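Local coordinates for putative glucoamylase (Bacteroides uniformis, PDB 4GL3), which is probably a carbohydrate-active hydrolase of the glucoamylase type, expected to cleave glycosidic bonds, although its natural substrate is not established, at residues T20-Q25 against V386-Y391; R28-F33 against G39-R44; T51-G56 against Y376-Q381; F59-I64 against L83-F88. All blocks are in the same frame, centred on the assembly; numbering follows the deposited sequence.

Contact 1: T20-Q25 against V386-Y391; sequences TLVQKQ and VMIENY
Q23 and I388 meet where helix 15-27 packs against helix 378-393, an antiparallel helix pair consistent with the (alpha/alpha) barrel of six-hairpin glycosidases. The segment axes come within 10.1 Å, with 143° between their directions. I388 holds its CG2 anti to the backbone N, with CG1 anti to the carbonyl carbon (chi1 -73°), and the two branches divide the work. CG2 sits squarely over one face of the Q23 amide, with I388 CG2 3.4 Å from Q23 CD. The other branch ends in I388 CD1, which touches V22 CG1 at 3.8 Å, the two side chains crossing at about a right angle.

The amide's rim is gripped as well: Q23 OE1 accepts from R392 and Q23 NE2 also donates to the I385 carbonyl. On the glutamate, OE1 has a salt bridge to R70 and OE2 a bond to T393. Replacing Q23 by an alanine would probably uncover I388 CG2 and leave R392 and E389 each one buried partner short. Amide and carboxylate lie nearly coplanar, and the nearly straight bond from Q23 NE2 reaches E389 OE1 on its anti side at 3.0 Å.

Contact 2: R28-F33 against G39-R44; sequences RYFWDF and GLAHER
Y29 reaches across with its hydroxyl and gives its proton to the backbone carbonyl of H42, Y29 OH to H42 O being a short 2.6 Å. The donor stands well above the carbonyl plane and so is not on a lone pair. The return bond runs from the H42 imidazole, whose CG stands anti to the carbonyl carbon (chi1 -77°) and turns the ring to F33: H42 ND1 donates to F33 O at 3.1 Å, almost in line with the C=O bond but bent at the hydrogen (135°). That bond lies close to the imidazole plane, while one face of the same ring makes an offset stack on F33, with centroids 4.5 Å apart and planes at 22°. H35 stacks on H42 too.

Water serves several of the main-chain groups. One molecule accepts from H42 N at 3.0 Å and donates to Y29 O, with a weak second bond to F33 O; another bridges F30 O and G39 O. A41 N bonds instead to S57. F30 CD1 touches A41 CB at 3.9 Å, an apolar contact beside these bonds. A leucine in place of H42 would probably cost F33 O its direct side-chain donor and the F33 ring its flat stacking partner. Beyond, R44 pairs with D307, and E43 and R44 lie beside a PEG probably from the crystallisation liquor. The whole is an irregular, hydrogen-bonded connection between helix 15-27 and strand 51-53, doubled back on itself and bordering what may be a ligand pocket.

Contact 3: T51-G56 against Y376-Q381; sequences TATIGG and YLAIDQ
A378 CB touches two partners of the 51-56 segment, T53 CG2 at 3.9 Å and G56 CA at 4.0 Å. Next to it I379 CG2 lies 4.1 Å from the same G56 CA, so a methyl and a branch of the isoleucine close on the bare backbone of the glycine. A beta carbon on G56 would clash with A378 CB, and its absence explains how the backbones come as near as 4.9 Å between G56 CA and I379 CA. Two helix beginnings meet here, those of helix 54-69 and helix 378-393, a close approach made through small residues and consistent with adjacent helices of an (alpha/alpha) barrel. T53 places OG1 anti to its backbone N (chi1 -171°), which turns CG2 to the alanine and gives OG1 a weak bond with E43. Further out, backbone bonds pin both starts to the 39-44 loop, T53 to A41 and A378 to E43. E126 accepts from G55 N, and L377 O takes both D380 N and Q381 N in the first turn of its helix.

Contact 4: F59-I64 against L83-F88; sequences FGVMAI and LKIVRF
I85 reaches from helix 75-90 toward V61 and I64 on helix 54-69, and its side chain carries the whole contact. From CA the bond to CB already heads for the other helix, and at CB the chain forks. CG1 stands anti to the carbonyl carbon (chi1 -71°), which leaves CG2 anti to the backbone N; this shorter branch comes up beside the valine, with I85 CG2 4.2 Å from V61 CG2. On the longer branch, CG1 has as its neighbour a main-chain oxygen of the 39-44 loop, that of G39. An extended second torsion (chi2 163°) then carries CD1 forward to the far end. There I85 CD1 meets I64 CD1 at 3.7 Å, the two isoleucines pointing at each other tip to tip in the same rotamer, while G39 O stays beside I85 CD1 at 3.7 Å.

Across the two helices the contact is buried and purely apolar, with no hydrogen bond between them. V61 also rests on A137 of helix 124-140. Branched aliphatic side chains thus join two consecutive, roughly antiparallel helices, an arrangement consistent with the helical barrel of six-hairpin glycosidases.

Overall arrangement
Along the chain contact 1 spans nearly everything, joining helix 15-27 to helix 378-393; the other three lie within that span. Contact 2 closes before contacts 3 and 4 open, and contact 4 falls between the two halves of contact 3. Centres of contacts 2 and 3 are about 8 Å apart, those of contacts 2 and 4 about 10 Å, and contact 1 stands about 16 to 18 Å from the others. Helix 378-393 serves contacts 1 and 3, helix 54-69 contacts 3 and 4. The 39-44 loop bonds to both segments of contact 3 and touches I85 of contact 4; contacts 1 and 3 together tie the early chain to helix 378-393, consistent with a closed helical barrel.

Contact 1: T20-Q25 against V386-Y391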
loop_
_atom_site.group_PDB
_atom_site.type_symbol
_atom_site.label_atom_id
_atom_site.label_comp_id
_atom_site.label_asym_id
_atom_site.label_seq_id
_atom_site.Cartn_x
_atom_site.Cartn_y
_atom_site.Cartn_z
ATOM N N THR A 20 -9.064 16.906 -4.924
ATOM C CA THR A 20 -10.251 16.598 -4.172
ATOM C C THR A 20 -11.199 15.731 -4.995
ATOM O O THR A 20 -11.713 14.750 -4.480
ATOM C CB THR A 20 -10.978 17.866 -3.716
ATOM O OG1 THR A 20 -10.111 18.586 -2.834
ATOM C CG2 THR A 20 -12.334 17.524 -3.010
ATOM N N LEU A 21 -11.384 16.055 -6.270
ATOM C CA LEU A 21 -12.221 15.201 -7.132
ATOM C C LEU A 21 -11.626 13.787 -7.250
ATOM O O LEU A 21 -12.353 12.791 -7.144
ATOM C CB LEU A 21 -12.439 15.820 -8.515
ATOM C CG LEU A 21 -13.290 14.998 -9.501
ATOM C CD1 LEU A 21 -14.703 14.860 -8.961
ATOM C CD2 LEU A 21 -13.327 15.656 -10.892
ATOM N N VAL A 22 -10.312 13.678 -7.429
ATOM C CA VAL A 22 -9.687 12.362 -7.569
ATOM C C VAL A 22 -9.899 11.536 -6.277
ATOM O O VAL A 22 -10.300 10.361 -6.311
ATOM C CB VAL A 22 -8.201 12.492 -7.971
ATOM C CG1 VAL A 22 -7.445 11.153 -7.846
ATOM C CG2 VAL A 22 -8.130 13.063 -9.384
ATOM N N GLN A 23 -9.703 12.175 -5.130
ATOM C CA GLN A 23 -9.907 11.498 -3.857
ATOM C C GLN A 23 -11.367 11.084 -3.655
ATOM O O GLN A 23 -11.656 9.972 -3.209
ATOM C CB GLN A 23 -9.470 12.418 -2.712
ATOM C CG GLN A 23 -7.980 12.668 -2.619
ATOM C CD GLN A 23 -7.656 13.491 -1.378
ATOM O OE1 GLN A 23 -7.990 14.682 -1.337
ATOM N NE2 GLN A 23 -7.048 12.854 -0.343
ATOM N N LYS A 24 -12.288 11.984 -3.967
ATOM C CA LYS A 24 -13.712 11.731 -3.773
ATOM C C LYS A 24 -14.238 10.627 -4.688
ATOM O O LYS A 24 -15.000 9.792 -4.248
ATOM C CB LYS A 24 -14.497 13.001 -4.038
ATOM C CG LYS A 24 -16.005 12.990 -3.688
ATOM C CD LYS A 24 -16.553 14.404 -4.018
ATOM C CE LYS A 24 -18.029 14.590 -3.738
ATOM N NZ LYS A 24 -18.314 14.419 -2.298
ATOM N N GLN A 25 -13.868 10.655 -5.964
ATOM C CA GLN A 25 -14.342 9.649 -6.903
ATOM C C GLN A 25 -13.755 8.271 -6.561
ATOM O O GLN A 25 -14.473 7.263 -6.594
ATOM C CB GLN A 25 -14.002 10.020 -8.354
ATOM C CG GLN A 25 -14.823 9.246 -9.397
ATOM C CD GLN A 25 -16.069 9.989 -9.817
ATOM O OE1 GLN A 25 -16.577 10.840 -9.079
ATOM N NE2 GLN A 25 -16.553 9.696 -11.001
ATOM N N VAL A 386 -4.828 7.939 -0.387
ATOM C CA VAL A 386 -4.082 8.150 0.842
ATOM C C VAL A 386 -2.816 8.961 0.650
ATOM O O VAL A 386 -2.483 9.775 1.490
ATOM C CB VAL A 386 -3.768 6.780 1.552
ATOM C CG1 VAL A 386 -2.826 6.998 2.735
ATOM C CG2 VAL A 386 -5.059 6.127 2.014
HETATM N N MSE A 387 -2.088 8.752 -0.443
HETATM C CA MSE A 387 -0.822 9.476 -0.650
HETATM C C MSE A 387 -1.103 10.902 -1.075
HETATM O O MSE A 387 -0.363 11.799 -0.702
HETATM C CB MSE A 387 0.103 8.755 -1.658
HETATM C CG MSE A 387 0.564 7.364 -1.183
HETATM SE SE MSE A 387 1.621 7.386 0.453
HETATM C CE MSE A 387 3.411 7.699 -0.207
ATOM N N ILE A 388 -2.209 11.137 -1.788
ATOM C CA ILE A 388 -2.646 12.501 -2.045
ATOM C C ILE A 388 -2.862 13.154 -0.697
ATOM O O ILE A 388 -2.368 14.263 -0.455
ATOM C CB ILE A 388 -3.916 12.611 -2.933
ATOM C CG1 ILE A 388 -3.576 12.268 -4.403
ATOM C CG2 ILE A 388 -4.568 14.012 -2.820
ATOM C CD1 ILE A 388 -4.808 12.046 -5.286
ATOM N N GLU A 389 -3.545 12.478 0.221
ATOM C CA GLU A 389 -3.776 13.147 1.499
ATOM C C GLU A 389 -2.465 13.406 2.289
ATOM O O GLU A 389 -2.314 14.469 2.910
ATOM C CB GLU A 389 -4.750 12.357 2.397
ATOM C CG GLU A 389 -5.222 13.143 3.599
ATOM C CD GLU A 389 -5.918 14.433 3.188
ATOM O OE1 GLU A 389 -6.679 14.360 2.192
ATOM O OE2 GLU A 389 -5.709 15.480 3.853
ATOM N N ASN A 390 -1.569 12.421 2.326
ATOM C CA ASN A 390 -0.281 12.629 2.954
ATOM C C ASN A 390 0.457 13.850 2.384
ATOM O O ASN A 390 1.008 14.644 3.143
ATOM C CB ASN A 390 0.603 11.387 2.866
ATOM C CG ASN A 390 0.249 10.352 3.913
ATOM O OD1 ASN A 390 -0.258 10.721 4.984
ATOM N ND2 ASN A 390 0.518 9.043 3.620
ATOM N N TYR A 391 0.455 13.996 1.064
ATOM C CA TYR A 391 0.994 15.228 0.440
ATOM C C TYR A 391 0.277 16.468 0.934
ATOM O O TYR A 391 0.919 17.456 1.228
ATOM C CB TYR A 391 0.880 15.163 -1.084
ATOM C CG TYR A 391 1.107 16.481 -1.788
ATOM C CD1 TYR A 391 2.347 17.111 -1.726
ATOM C CD2 TYR A 391 0.080 17.112 -2.483
ATOM C CE1 TYR A 391 2.580 18.308 -2.365
ATOM C CE2 TYR A 391 0.310 18.321 -3.140
ATOM C CZ TYR A 391 1.567 18.893 -3.055
ATOM O OH TYR A 391 1.820 20.071 -3.655
#

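Contact 2: R28-F33 against G39-R44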
loop_
_atom_site.group_PDB
_atom_site.type_symbol
_atom_site.label_atom_id
_atom_site.label_comp_id
_atom_site.label_asym_id
_atom_site.label_seq_id
_atom_site.Cartn_x
_atom_site.Cartn_y
_atom_site.Cartn_z
ATOM N N ARG A 28 -15.246 6.178 -3.584
ATOM C CA ARG A 28 -16.402 5.330 -3.876
ATOM C C ARG A 28 -16.039 3.826 -3.881
ATOM O O ARG A 28 -16.871 3.015 -3.532
ATOM C CB ARG A 28 -17.018 5.689 -5.231
ATOM C CG ARG A 28 -17.816 6.978 -5.284
ATOM C CD ARG A 28 -18.042 7.361 -6.734
ATOM N NE ARG A 28 -18.823 8.574 -6.943
ATOM C CZ ARG A 28 -19.249 8.994 -8.136
ATOM N NH1 ARG A 28 -18.952 8.308 -9.251
ATOM N NH2 ARG A 28 -19.990 10.085 -8.221
ATOM N N TYR A 29 -14.828 3.487 -4.325
ATOM C CA TYR A 29 -14.396 2.096 -4.396
ATOM C C TYR A 29 -14.433 1.434 -3.000
ATOM O O TYR A 29 -14.724 0.260 -2.891
ATOM C CB TYR A 29 -12.985 1.972 -5.021
ATOM C CG TYR A 29 -12.584 0.545 -5.321
ATOM C CD1 TYR A 29 -12.029 -0.270 -4.326
ATOM C CD2 TYR A 29 -12.803 -0.019 -6.585
ATOM C CE1 TYR A 29 -11.695 -1.591 -4.566
ATOM C CE2 TYR A 29 -12.470 -1.361 -6.843
ATOM C CZ TYR A 29 -11.904 -2.143 -5.836
ATOM O OH TYR A 29 -11.579 -3.476 -6.061
ATOM N N PHE A 30 -14.047 2.190 -1.969
ATOM C CA PHE A 30 -13.899 1.684 -0.641
ATOM C C PHE A 30 -15.113 1.882 0.245
ATOM O O PHE A 30 -15.189 1.265 1.306
ATOM C CB PHE A 30 -12.689 2.343 0.012
ATOM C CG PHE A 30 -11.423 1.983 -0.661
ATOM C CD1 PHE A 30 -10.879 0.710 -0.481
ATOM C CD2 PHE A 30 -10.855 2.837 -1.594
ATOM C CE1 PHE A 30 -9.739 0.340 -1.142
ATOM C CE2 PHE A 30 -9.703 2.473 -2.274
ATOM C CZ PHE A 30 -9.133 1.215 -2.038
ATOM N N TRP A 31 -16.015 2.774 -0.153
ATOM C CA TRP A 31 -17.182 3.097 0.624
ATOM C C TRP A 31 -18.417 2.432 -0.006
ATOM O O TRP A 31 -18.927 1.466 0.523
ATOM C CB TRP A 31 -17.371 4.629 0.755
ATOM C CG TRP A 31 -18.457 4.934 1.694
ATOM C CD1 TRP A 31 -19.753 5.222 1.386
ATOM C CD2 TRP A 31 -18.372 4.913 3.115
ATOM N NE1 TRP A 31 -20.473 5.403 2.540
ATOM C CE2 TRP A 31 -19.640 5.214 3.614
ATOM C CE3 TRP A 31 -17.322 4.709 4.018
ATOM C CZ2 TRP A 31 -19.900 5.301 4.971
ATOM C CZ3 TRP A 31 -17.580 4.804 5.357
ATOM C CH2 TRP A 31 -18.853 5.078 5.826
ATOM N N ASP A 32 -18.878 2.965 -1.126
ATOM C CA ASP A 32 -20.073 2.467 -1.803
ATOM C C ASP A 32 -19.893 1.041 -2.322
ATOM O O ASP A 32 -20.795 0.268 -2.280
ATOM C CB ASP A 32 -20.424 3.375 -2.976
ATOM C CG ASP A 32 -20.531 4.851 -2.561
ATOM O OD1 ASP A 32 -19.495 5.517 -2.437
ATOM O OD2 ASP A 32 -21.648 5.315 -2.340
ATOM N N PHE A 33 -18.711 0.693 -2.790
ATOM C CA PHE A 33 -18.487 -0.610 -3.419
ATOM C C PHE A 33 -17.923 -1.703 -2.455
ATOM O O PHE A 33 -17.644 -2.807 -2.885
ATOM C CB PHE A 33 -17.526 -0.398 -4.596
ATOM C CG PHE A 33 -17.283 -1.623 -5.465
ATOM C CD1 PHE A 33 -18.334 -2.291 -6.062
ATOM C CD2 PHE A 33 -15.994 -2.042 -5.735
ATOM C CE1 PHE A 33 -18.098 -3.398 -6.879
ATOM C CE2 PHE A 33 -15.752 -3.153 -6.536
ATOM C CZ PHE A 33 -16.801 -3.819 -7.111
ATOM N N GLY A 39 -17.640 -4.505 5.203
ATOM C CA GLY A 39 -16.899 -3.266 4.909
ATOM C C GLY A 39 -15.568 -3.451 4.196
ATOM O O GLY A 39 -14.861 -2.473 3.885
ATOM N N LEU A 40 -15.207 -4.693 3.923
ATOM C CA LEU A 40 -13.951 -4.983 3.253
ATOM C C LEU A 40 -14.024 -4.665 1.754
ATOM O O LEU A 40 -15.113 -4.600 1.144
ATOM C CB LEU A 40 -13.521 -6.455 3.474
ATOM C CG LEU A 40 -13.272 -6.954 4.899
ATOM C CD1 LEU A 40 -12.969 -8.468 4.933
ATOM C CD2 LEU A 40 -12.151 -6.119 5.558
ATOM N N ALA A 41 -12.844 -4.427 1.191
ATOM C CA ALA A 41 -12.686 -4.041 -0.206
ATOM C C ALA A 41 -12.597 -5.258 -1.107
ATOM O O ALA A 41 -11.963 -6.276 -0.767
ATOM C CB ALA A 41 -11.422 -3.179 -0.360
ATOM N N HIS A 42 -13.270 -5.187 -2.243
ATOM C CA HIS A 42 -13.068 -6.141 -3.321
ATOM C C HIS A 42 -11.633 -6.020 -3.867
ATOM O O HIS A 42 -11.054 -4.921 -3.926
ATOM C CB HIS A 42 -14.016 -5.879 -4.492
ATOM C CG HIS A 42 -15.411 -6.338 -4.280
ATOM N ND1 HIS A 42 -16.384 -5.543 -3.710
ATOM C CD2 HIS A 42 -16.017 -7.494 -4.616
ATOM C CE1 HIS A 42 -17.519 -6.214 -3.670
ATOM N NE2 HIS A 42 -17.322 -7.400 -4.213
ATOM N N GLU A 43 -11.073 -7.140 -4.316
ATOM C CA GLU A 43 -9.768 -7.121 -4.943
ATOM C C GLU A 43 -9.819 -6.299 -6.224
ATOM O O GLU A 43 -8.857 -5.600 -6.560
ATOM C CB GLU A 43 -9.278 -8.566 -5.244
ATOM C CG GLU A 43 -8.146 -8.718 -6.290
ATOM C CD GLU A 43 -6.665 -8.391 -5.863
ATOM O OE1 GLU A 43 -6.225 -8.403 -4.628
ATOM O OE2 GLU A 43 -5.894 -8.129 -6.863
ATOM N N ARG A 44 -10.920 -6.429 -6.957
ATOM C CA ARG A 44 -11.089 -5.711 -8.245
ATOM C C ARG A 44 -12.594 -5.529 -8.548
ATOM O O ARG A 44 -13.429 -6.207 -7.952
ATOM C CB ARG A 44 -10.395 -6.465 -9.404
ATOM C CG ARG A 44 -10.935 -7.886 -9.612
ATOM C CD ARG A 44 -10.344 -8.623 -10.812
ATOM N NE ARG A 44 -8.884 -8.545 -10.898
ATOM C CZ ARG A 44 -8.181 -7.851 -11.808
ATOM N NH1 ARG A 44 -8.771 -7.092 -12.747
ATOM N NH2 ARG A 44 -6.853 -7.903 -11.759
HETATM O O HOH W 1 -14.593 -2.577 -2.730
HETATM O O HOH W 2 -15.779 0.150 3.827
HETATM O O HOH W 3 -13.070 -0.786 1.792
#

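Contact 3: T51-G56 against Y376-Q381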
loop_
_atom_site.group_PDB
_atom_site.type_symbol
_atom_site.label_atom_id
_atom_site.label_comp_id
_atom_site.label_asym_id
_atom_site.label_seq_id
_atom_site.Cartn_x
_atom_site.Cartn_y
_atom_site.Cartn_z
ATOM N N THR A 51 -14.994 -12.018 -3.319
ATOM C CA THR A 51 -13.598 -11.851 -2.890
ATOM C C THR A 51 -13.295 -10.521 -2.235
ATOM O O THR A 51 -13.600 -9.474 -2.794
ATOM C CB THR A 51 -12.667 -11.974 -4.094
ATOM O OG1 THR A 51 -13.014 -13.172 -4.736
ATOM C CG2 THR A 51 -11.139 -11.996 -3.680
ATOM N N ALA A 52 -12.746 -10.576 -1.033
ATOM C CA ALA A 52 -12.228 -9.394 -0.315
ATOM C C ALA A 52 -10.726 -9.564 -0.224
ATOM O O ALA A 52 -10.212 -10.684 -0.059
ATOM C CB ALA A 52 -12.829 -9.304 1.069
ATOM N N THR A 53 -9.992 -8.472 -0.349
ATOM C CA THR A 53 -8.549 -8.531 -0.204
ATOM C C THR A 53 -8.092 -7.842 1.065
ATOM O O THR A 53 -8.506 -6.724 1.376
ATOM C CB THR A 53 -7.861 -8.042 -1.481
ATOM O OG1 THR A 53 -6.459 -8.303 -1.379
ATOM C CG2 THR A 53 -8.185 -6.543 -1.766
ATOM N N ILE A 54 -7.241 -8.511 1.833
ATOM C CA ILE A 54 -6.867 -7.980 3.160
ATOM C C ILE A 54 -5.963 -6.765 3.120
ATOM O O ILE A 54 -6.207 -5.824 3.902
ATOM C CB ILE A 54 -6.321 -9.097 4.093
ATOM C CG1 ILE A 54 -7.515 -9.987 4.566
ATOM C CG2 ILE A 54 -5.498 -8.566 5.272
ATOM C CD1 ILE A 54 -8.476 -9.417 5.637
ATOM N N GLY A 55 -4.899 -6.785 2.318
ATOM C CA GLY A 55 -3.995 -5.635 2.180
ATOM C C GLY A 55 -4.705 -4.398 1.627
ATOM O O GLY A 55 -4.602 -3.284 2.173
ATOM N N GLY A 56 -5.460 -4.617 0.567
ATOM C CA GLY A 56 -6.314 -3.573 -0.027
ATOM C C GLY A 56 -7.356 -3.061 0.950
ATOM O O GLY A 56 -7.679 -1.881 0.930
ATOM N N TYR A 376 -10.845 -1.529 -12.010
ATOM C CA TYR A 376 -10.242 -0.868 -10.855
ATOM C C TYR A 376 -9.808 -1.945 -9.850
ATOM O O TYR A 376 -10.537 -2.933 -9.637
ATOM C CB TYR A 376 -11.280 0.007 -10.151
ATOM C CG TYR A 376 -11.938 1.008 -11.018
ATOM C CD1 TYR A 376 -13.056 0.693 -11.747
ATOM C CD2 TYR A 376 -11.403 2.298 -11.136
ATOM C CE1 TYR A 376 -13.670 1.652 -12.559
ATOM C CE2 TYR A 376 -11.984 3.239 -11.944
ATOM C CZ TYR A 376 -13.112 2.917 -12.655
ATOM O OH TYR A 376 -13.684 3.883 -13.465
ATOM N N LEU A 377 -8.657 -1.745 -9.227
ATOM C CA LEU A 377 -8.104 -2.658 -8.224
ATOM C C LEU A 377 -7.934 -1.934 -6.896
ATOM O O LEU A 377 -7.410 -0.813 -6.852
ATOM C CB LEU A 377 -6.740 -3.184 -8.685
ATOM C CG LEU A 377 -6.689 -4.377 -9.636
ATOM C CD1 LEU A 377 -7.508 -4.142 -10.890
ATOM C CD2 LEU A 377 -5.210 -4.692 -9.998
ATOM N N ALA A 378 -8.332 -2.589 -5.801
ATOM C CA ALA A 378 -8.118 -2.023 -4.453
ATOM C C ALA A 378 -6.696 -1.546 -4.238
ATOM O O ALA A 378 -6.469 -0.480 -3.644
ATOM C CB ALA A 378 -8.451 -3.038 -3.347
ATOM N N ILE A 379 -5.724 -2.374 -4.599
ATOM C CA ILE A 379 -4.335 -2.058 -4.226
ATOM C C ILE A 379 -3.732 -0.914 -5.071
ATOM O O ILE A 379 -2.733 -0.368 -4.696
ATOM C CB ILE A 379 -3.395 -3.308 -4.235
ATOM C CG1 ILE A 379 -3.310 -3.916 -5.640
ATOM C CG2 ILE A 379 -3.829 -4.328 -3.138
ATOM C CD1 ILE A 379 -2.508 -5.236 -5.759
ATOM N N ASP A 380 -4.346 -0.577 -6.196
ATOM C CA ASP A 380 -3.948 0.589 -7.017
ATOM C C ASP A 380 -4.750 1.871 -6.631
ATOM O O ASP A 380 -4.192 2.976 -6.600
ATOM C CB ASP A 380 -4.111 0.228 -8.493
ATOM C CG ASP A 380 -3.112 -0.918 -8.956
ATOM O OD1 ASP A 380 -2.084 -1.152 -8.293
ATOM O OD2 ASP A 380 -3.329 -1.539 -10.031
ATOM N N GLN A 381 -6.025 1.707 -6.259
ATOM C CA GLN A 381 -6.881 2.828 -5.871
ATOM C C GLN A 381 -6.572 3.380 -4.469
ATOM O O GLN A 381 -6.607 4.585 -4.244
ATOM C CB GLN A 381 -8.366 2.446 -5.972
ATOM C CG GLN A 381 -8.869 2.155 -7.394
ATOM C CD GLN A 381 -8.536 3.230 -8.431
ATOM O OE1 GLN A 381 -7.411 3.299 -8.973
ATOM N NE2 GLN A 381 -9.527 3.957 -8.819
#

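Contact 4: F59-I64 against L83-F88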
loop_
_atom_site.group_PDB
_atom_site.type_symbol
_atom_site.label_atom_id
_atom_site.label_comp_id
_atom_site.label_asym_id
_atom_site.label_seq_id
_atom_site.Cartn_x
_atom_site.Cartn_y
_atom_site.Cartn_z
ATOM N N PHE A 59 -5.789 -0.590 3.073
ATOM C CA PHE A 59 -5.741 0.742 2.424
ATOM C C PHE A 59 -7.100 1.436 2.563
ATOM O O PHE A 59 -7.178 2.655 2.764
ATOM C CB PHE A 59 -5.356 0.631 0.948
ATOM C CG PHE A 59 -4.014 -0.015 0.699
ATOM C CD1 PHE A 59 -3.043 -0.121 1.697
ATOM C CD2 PHE A 59 -3.709 -0.499 -0.575
ATOM C CE1 PHE A 59 -1.819 -0.712 1.430
ATOM C CE2 PHE A 59 -2.485 -1.065 -0.843
ATOM C CZ PHE A 59 -1.538 -1.172 0.162
ATOM N N GLY A 60 -8.147 0.646 2.451
ATOM C CA GLY A 60 -9.528 1.099 2.596
ATOM C C GLY A 60 -9.776 1.729 3.968
ATOM O O GLY A 60 -10.419 2.761 4.066
ATOM N N VAL A 61 -9.264 1.095 5.018
ATOM C CA VAL A 61 -9.321 1.635 6.370
ATOM C C VAL A 61 -8.713 3.047 6.412
ATOM O O VAL A 61 -9.285 3.969 6.968
ATOM C CB VAL A 61 -8.643 0.666 7.352
ATOM C CG1 VAL A 61 -8.267 1.345 8.684
ATOM C CG2 VAL A 61 -9.558 -0.546 7.564
HETATM N N MSE A 62 -7.560 3.220 5.798
HETATM C CA MSE A 62 -6.944 4.537 5.722
HETATM C C MSE A 62 -7.775 5.507 4.868
HETATM O O MSE A 62 -7.894 6.681 5.218
HETATM C CB MSE A 62 -5.508 4.444 5.225
HETATM C CG MSE A 62 -4.614 3.695 6.219
HETATM SE SE MSE A 62 -2.744 3.436 5.766
HETATM C CE MSE A 62 -2.751 1.662 4.936
ATOM N N ALA A 63 -8.357 5.006 3.776
ATOM C CA ALA A 63 -9.256 5.795 2.936
ATOM C C ALA A 63 -10.472 6.290 3.714
ATOM O O ALA A 63 -10.926 7.431 3.523
ATOM C CB ALA A 63 -9.687 5.006 1.697
ATOM N N ILE A 64 -11.003 5.472 4.619
ATOM C CA ILE A 64 -12.118 5.922 5.437
ATOM C C ILE A 64 -11.723 7.150 6.307
ATOM O O ILE A 64 -12.480 8.135 6.396
ATOM C CB ILE A 64 -12.700 4.808 6.301
ATOM C CG1 ILE A 64 -13.423 3.811 5.390
ATOM C CG2 ILE A 64 -13.662 5.363 7.356
ATOM C CD1 ILE A 64 -13.608 2.448 6.021
ATOM N N LEU A 83 -16.136 0.162 12.875
ATOM C CA LEU A 83 -16.560 -0.849 13.843
ATOM C C LEU A 83 -17.021 -2.129 13.129
ATOM O O LEU A 83 -16.646 -3.221 13.568
ATOM C CB LEU A 83 -17.629 -0.320 14.842
ATOM C CG LEU A 83 -18.085 -1.278 15.977
ATOM C CD1 LEU A 83 -16.885 -1.800 16.775
ATOM C CD2 LEU A 83 -19.110 -0.620 16.897
ATOM N N LYS A 84 -17.789 -2.013 12.041
ATOM C CA LYS A 84 -18.198 -3.177 11.271
ATOM C C LYS A 84 -16.949 -3.976 10.780
ATOM O O LYS A 84 -16.900 -5.201 10.900
ATOM C CB LYS A 84 -19.107 -2.800 10.084
ATOM C CG LYS A 84 -19.586 -3.977 9.204
ATOM C CD LYS A 84 -20.803 -3.619 8.339
ATOM C CE LYS A 84 -20.377 -2.792 7.145
ATOM N NZ LYS A 84 -21.492 -2.297 6.246
ATOM N N ILE A 85 -15.952 -3.265 10.259
ATOM C CA ILE A 85 -14.771 -3.855 9.733
ATOM C C ILE A 85 -13.993 -4.603 10.795
ATOM O O ILE A 85 -13.655 -5.773 10.589
ATOM C CB ILE A 85 -13.845 -2.814 9.047
ATOM C CG1 ILE A 85 -14.460 -2.327 7.732
ATOM C CG2 ILE A 85 -12.459 -3.398 8.770
ATOM C CD1 ILE A 85 -13.846 -1.017 7.179
ATOM N N VAL A 86 -13.711 -3.957 11.915
ATOM C CA VAL A 86 -12.869 -4.587 12.936
ATOM C C VAL A 86 -13.612 -5.683 13.691
ATOM O O VAL A 86 -13.002 -6.703 14.097
ATOM C CB VAL A 86 -12.188 -3.551 13.890
ATOM C CG1 VAL A 86 -11.408 -2.563 13.067
ATOM C CG2 VAL A 86 -13.168 -2.836 14.800
ATOM N N ARG A 87 -14.929 -5.547 13.818
ATOM C CA ARG A 87 -15.701 -6.671 14.335
ATOM C C ARG A 87 -15.625 -7.905 13.415
ATOM O O ARG A 87 -15.506 -9.020 13.894
ATOM C CB ARG A 87 -17.172 -6.309 14.589
ATOM C CG ARG A 87 -17.465 -5.655 15.907
ATOM C CD ARG A 87 -18.921 -5.218 16.025
ATOM N NE ARG A 87 -19.235 -4.821 17.401
ATOM C CZ ARG A 87 -20.254 -4.029 17.775
ATOM N NH1 ARG A 87 -21.083 -3.493 16.873
ATOM N NH2 ARG A 87 -20.439 -3.738 19.074
ATOM N N PHE A 88 -15.754 -7.700 12.109
ATOM C CA PHE A 88 -15.653 -8.794 11.160
ATOM C C PHE A 88 -14.272 -9.474 11.180
ATOM O O PHE A 88 -14.170 -10.711 11.150
ATOM C CB PHE A 88 -15.951 -8.286 9.761
ATOM C CG PHE A 88 -16.178 -9.378 8.747
ATOM C CD1 PHE A 88 -17.457 -9.914 8.546
ATOM C CD2 PHE A 88 -15.140 -9.822 7.960
ATOM C CE1 PHE A 88 -17.657 -10.888 7.588
ATOM C CE2 PHE A 88 -15.345 -10.798 7.000
ATOM C CZ PHE A 88 -16.594 -11.322 6.813
#